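Local coordinates for phosphoribosylformylglycinamidine synthase 2 (Thermus thermophilus, PDB 3VIU), which belongs to the PurM-like (AIR synthase-related) family, carries two such N- and C-terminal domain pairs in one chain, and is modelled with ADP and magnesium, at residues F163-A175 against Y527-M540. Sequence-based numbering, arbitrary orientation.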
# COMPACT_ATOMS: atom_id res chain seq x y z
N PHE A 163 15.27 -5.04 0.78
CA PHE A 163 16.18 -5.42 -0.29
C PHE A 163 16.21 -6.94 -0.38
O PHE A 163 16.37 -7.62 0.64
CB PHE A 163 17.58 -4.86 -0.04
CG PHE A 163 17.63 -3.36 0.04
CD1 PHE A 163 17.39 -2.71 1.25
CD2 PHE A 163 17.93 -2.59 -1.08
CE1 PHE A 163 17.45 -1.31 1.34
CE2 PHE A 163 18.00 -1.20 -1.01
CZ PHE A 163 17.76 -0.56 0.20
N HIS A 164 16.07 -7.48 -1.59
CA HIS A 164 16.05 -8.92 -1.75
C HIS A 164 16.43 -9.40 -3.16
O HIS A 164 16.14 -8.75 -4.17
CB HIS A 164 14.65 -9.44 -1.37
CG HIS A 164 14.54 -10.93 -1.26
ND1 HIS A 164 14.47 -11.75 -2.37
CD2 HIS A 164 14.45 -11.74 -0.18
CE1 HIS A 164 14.33 -13.01 -1.97
NE2 HIS A 164 14.32 -13.03 -0.65
N GLU A 165 17.08 -10.56 -3.18
CA GLU A 165 17.56 -11.23 -4.38
C GLU A 165 16.48 -11.41 -5.44
O GLU A 165 16.74 -11.21 -6.63
CB GLU A 165 18.15 -12.59 -3.96
CG GLU A 165 18.20 -13.69 -5.01
CD GLU A 165 16.90 -14.45 -5.18
OE1 GLU A 165 16.33 -14.90 -4.16
OE2 GLU A 165 16.44 -14.61 -6.33
N GLY A 166 15.28 -11.77 -5.01
CA GLY A 166 14.19 -11.99 -5.95
C GLY A 166 13.67 -10.77 -6.69
O GLY A 166 12.84 -10.89 -7.59
N TYR A 167 14.15 -9.59 -6.32
CA TYR A 167 13.69 -8.37 -6.95
C TYR A 167 14.73 -7.74 -7.86
O TYR A 167 14.51 -6.66 -8.41
CB TYR A 167 13.28 -7.35 -5.88
CG TYR A 167 12.14 -7.78 -4.98
CD1 TYR A 167 10.84 -7.94 -5.48
CD2 TYR A 167 12.35 -7.99 -3.61
CE1 TYR A 167 9.78 -8.29 -4.63
CE2 TYR A 167 11.30 -8.34 -2.76
CZ TYR A 167 10.02 -8.49 -3.27
OH TYR A 167 9.00 -8.82 -2.41
N ARG A 168 15.87 -8.41 -8.02
CA ARG A 168 16.94 -7.90 -8.86
C ARG A 168 16.43 -7.47 -10.25
O ARG A 168 16.66 -6.35 -10.67
CB ARG A 168 18.04 -8.96 -9.03
CG ARG A 168 19.33 -8.44 -9.67
CD ARG A 168 20.21 -9.58 -10.18
NE ARG A 168 20.28 -10.70 -9.24
CZ ARG A 168 20.87 -10.64 -8.05
NH1 ARG A 168 20.89 -11.69 -7.25
NH2 ARG A 168 21.46 -9.52 -7.68
N GLU A 169 15.71 -8.36 -10.93
CA GLU A 169 15.18 -8.06 -12.27
C GLU A 169 13.91 -7.24 -12.31
O GLU A 169 13.72 -6.42 -13.20
CB GLU A 169 14.93 -9.35 -13.06
CG GLU A 169 16.15 -9.84 -13.79
CD GLU A 169 17.33 -9.97 -12.87
OE1 GLU A 169 17.23 -10.71 -11.87
OE2 GLU A 169 18.37 -9.32 -13.14
N ASN A 170 13.03 -7.46 -11.34
CA ASN A 170 11.78 -6.72 -11.32
C ASN A 170 11.56 -6.02 -9.99
O ASN A 170 11.03 -6.60 -9.05
CB ASN A 170 10.61 -7.66 -11.61
CG ASN A 170 10.78 -8.44 -12.91
OD1 ASN A 170 11.63 -9.32 -13.01
ND2 ASN A 170 9.98 -8.10 -13.91
N PRO A 171 11.98 -4.74 -9.88
CA PRO A 171 11.79 -4.03 -8.62
C PRO A 171 10.31 -3.69 -8.44
O PRO A 171 9.52 -3.76 -9.39
CB PRO A 171 12.67 -2.80 -8.79
CG PRO A 171 12.56 -2.52 -10.25
CD PRO A 171 12.71 -3.90 -10.85
N LEU A 172 9.92 -3.33 -7.23
CA LEU A 172 8.54 -2.98 -6.98
C LEU A 172 8.42 -1.60 -6.37
O LEU A 172 9.21 -1.22 -5.50
CB LEU A 172 7.88 -3.99 -6.04
CG LEU A 172 7.73 -5.45 -6.47
CD1 LEU A 172 6.94 -6.19 -5.41
CD2 LEU A 172 7.02 -5.54 -7.82
N VAL A 173 7.44 -0.84 -6.84
CA VAL A 173 7.19 0.48 -6.32
C VAL A 173 5.68 0.66 -6.21
O VAL A 173 4.99 0.83 -7.22
CB VAL A 173 7.77 1.58 -7.23
CG1 VAL A 173 7.53 2.94 -6.59
CG2 VAL A 173 9.25 1.34 -7.46
N ASN A 174 5.18 0.58 -4.99
CA ASN A 174 3.75 0.74 -4.73
C ASN A 174 3.56 1.97 -3.85
O ASN A 174 4.33 2.21 -2.92
CB ASN A 174 3.19 -0.49 -4.03
CG ASN A 174 2.99 -1.67 -4.96
OD1 ASN A 174 3.83 -1.95 -5.83
ND2 ASN A 174 1.89 -2.40 -4.78
N ALA A 175 2.54 2.77 -4.14
CA ALA A 175 2.28 3.95 -3.34
C ALA A 175 0.88 3.91 -2.76
O ALA A 175 -0.10 3.65 -3.47
CB ALA A 175 2.47 5.21 -4.17
N TYR A 527 2.87 -10.48 -13.93
CA TYR A 527 3.96 -10.55 -14.91
C TYR A 527 5.25 -9.90 -14.42
O TYR A 527 6.04 -9.41 -15.22
CB TYR A 527 3.52 -9.92 -16.24
CG TYR A 527 2.38 -10.65 -16.89
CD1 TYR A 527 2.60 -11.84 -17.59
CD2 TYR A 527 1.08 -10.19 -16.77
CE1 TYR A 527 1.54 -12.55 -18.16
CE2 TYR A 527 0.01 -10.88 -17.34
CZ TYR A 527 0.25 -12.07 -18.03
OH TYR A 527 -0.81 -12.76 -18.57
N ASN A 528 5.44 -9.88 -13.11
CA ASN A 528 6.66 -9.30 -12.55
C ASN A 528 7.70 -10.41 -12.48
O ASN A 528 7.94 -10.98 -11.42
CB ASN A 528 6.40 -8.72 -11.17
CG ASN A 528 5.58 -7.45 -11.23
OD1 ASN A 528 6.06 -6.42 -11.68
ND2 ASN A 528 4.33 -7.52 -10.78
N GLU A 529 8.28 -10.74 -13.63
CA GLU A 529 9.30 -11.77 -13.72
C GLU A 529 10.01 -11.65 -15.05
O GLU A 529 9.50 -11.05 -15.99
CB GLU A 529 8.67 -13.17 -13.61
CG GLU A 529 7.88 -13.63 -14.83
CD GLU A 529 7.35 -15.05 -14.69
OE1 GLU A 529 6.53 -15.29 -13.78
OE2 GLU A 529 7.74 -15.93 -15.49
N SER A 530 11.21 -12.20 -15.11
CA SER A 530 11.99 -12.19 -16.34
C SER A 530 12.89 -13.42 -16.36
O SER A 530 13.51 -13.78 -15.35
CB SER A 530 12.84 -10.92 -16.41
OG SER A 530 13.79 -10.89 -15.37
N GLY A 531 12.93 -14.09 -17.51
CA GLY A 531 13.74 -15.28 -17.64
C GLY A 531 13.36 -16.41 -16.71
O GLY A 531 14.22 -17.13 -16.21
N GLY A 532 12.06 -16.58 -16.47
CA GLY A 532 11.63 -17.64 -15.58
C GLY A 532 11.87 -17.34 -14.11
O GLY A 532 11.57 -18.17 -13.25
N LYS A 533 12.44 -16.18 -13.81
CA LYS A 533 12.68 -15.80 -12.42
C LYS A 533 11.50 -14.96 -11.91
O LYS A 533 11.26 -13.87 -12.41
CB LYS A 533 13.97 -14.99 -12.28
CG LYS A 533 14.29 -14.65 -10.83
CD LYS A 533 15.50 -13.74 -10.72
CE LYS A 533 15.73 -13.33 -9.28
NZ LYS A 533 16.88 -12.41 -9.15
N ARG A 534 10.77 -15.49 -10.93
CA ARG A 534 9.62 -14.79 -10.38
C ARG A 534 9.98 -14.04 -9.10
O ARG A 534 10.77 -14.53 -8.30
CB ARG A 534 8.49 -15.78 -10.06
CG ARG A 534 8.12 -16.73 -11.20
CD ARG A 534 6.84 -17.50 -10.89
NE ARG A 534 6.90 -18.21 -9.62
CZ ARG A 534 7.74 -19.21 -9.36
NH1 ARG A 534 7.72 -19.79 -8.17
NH2 ARG A 534 8.59 -19.62 -10.29
N ILE A 535 9.42 -12.84 -8.92
CA ILE A 535 9.69 -12.07 -7.71
C ILE A 535 9.00 -12.80 -6.58
O ILE A 535 8.10 -13.59 -6.81
CB ILE A 535 9.08 -10.65 -7.76
CG1 ILE A 535 7.56 -10.76 -7.91
CG2 ILE A 535 9.72 -9.82 -8.89
CD1 ILE A 535 6.83 -9.45 -7.83
N PRO A 536 9.44 -12.56 -5.34
CA PRO A 536 8.78 -13.24 -4.22
C PRO A 536 7.33 -12.76 -4.24
O PRO A 536 7.09 -11.59 -4.52
CB PRO A 536 9.52 -12.70 -3.00
CG PRO A 536 10.91 -12.50 -3.53
CD PRO A 536 10.64 -11.85 -4.88
N PRO A 537 6.36 -13.64 -3.97
CA PRO A 537 4.97 -13.17 -3.98
C PRO A 537 4.90 -11.99 -3.02
O PRO A 537 5.38 -12.07 -1.90
CB PRO A 537 4.20 -14.39 -3.48
CG PRO A 537 5.01 -15.53 -4.02
CD PRO A 537 6.43 -15.08 -3.72
N THR A 538 4.30 -10.89 -3.46
CA THR A 538 4.26 -9.71 -2.61
C THR A 538 2.89 -9.06 -2.44
O THR A 538 2.39 -8.39 -3.35
CB THR A 538 5.25 -8.65 -3.13
OG1 THR A 538 6.57 -9.20 -3.15
CG2 THR A 538 5.26 -7.44 -2.22
N ALA A 539 2.30 -9.26 -1.28
CA ALA A 539 1.02 -8.66 -0.97
C ALA A 539 1.31 -7.54 0.03
O ALA A 539 1.49 -7.79 1.22
CB ALA A 539 0.07 -9.68 -0.36
N MSE A 540 1.38 -6.31 -0.48
CA MSE A 540 1.63 -5.17 0.38
C MSE A 540 0.31 -4.73 0.96
O MSE A 540 -0.53 -4.14 0.28
CB MSE A 540 2.30 -4.06 -0.42
CG MSE A 540 3.70 -4.46 -0.86
SE MSE A 540 4.38 -3.49 -2.39
CE MSE A 540 6.28 -3.67 -2.02
O HOH W 1 8.23 -5.78 -12.79
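The ammonium group of Lys533, at the end of a fully extended side chain, reaches from the hairpin 529-534 to the 3-10 turn 165-167: NZ donates to the backbone O of Glu165 at 2.8 Å. The same nitrogen makes a salt bridge to Glu169 OE1 at 3.2 Å, met nearly along the C-O axis, and a longer ion pair with Glu165 OE2. Glu165 O also accepts from Arg168 N, the two donors approaching from opposite faces of the carbonyl plane. Arg168 NE lies 3.8 Å from Lys533 NZ, but its NH2 forms a salt bridge with Glu131, and with Glu165 and Glu169 beside the ammonium the like charges are probably offset.

Each segment leads into and includes the start of the equivalent strand, 172-182 or 538-548, of the two PurM N-terminal-like domains, each sheet having strand order 1-2-3-6-4-5; the contact therefore joins related elements of the repeated domain. The segments 172-175 and 538-540 run 22° from parallel with axes 10.0 Å apart, too far for direct strand pairing, and side chains fill the interval. Leu172 CD2 meets Ile535 CD1 at 3.9 Å, while its CD1 lies against Thr538 CB.

Further toward the turn, Pro536 CD sits over one face of Tyr167, 3.8 Å from the ring centroid and 17° off the normal, a CH-pi contact. Ile535 CA directs a C-H...O contact to Gly166 O (154° at the hydrogen), and Gly166 N is bonded to His164 ND1. A water bridges Asn170 ND2 and Asn528 OD1. With CG anti to its carbonyl carbon, the Tyr167 ring extends toward Thr538, where OH donates to OG1 at 2.6 Å near the ring plane, and OG1 in turn donates to Pro536 O from above the carbonyl plane.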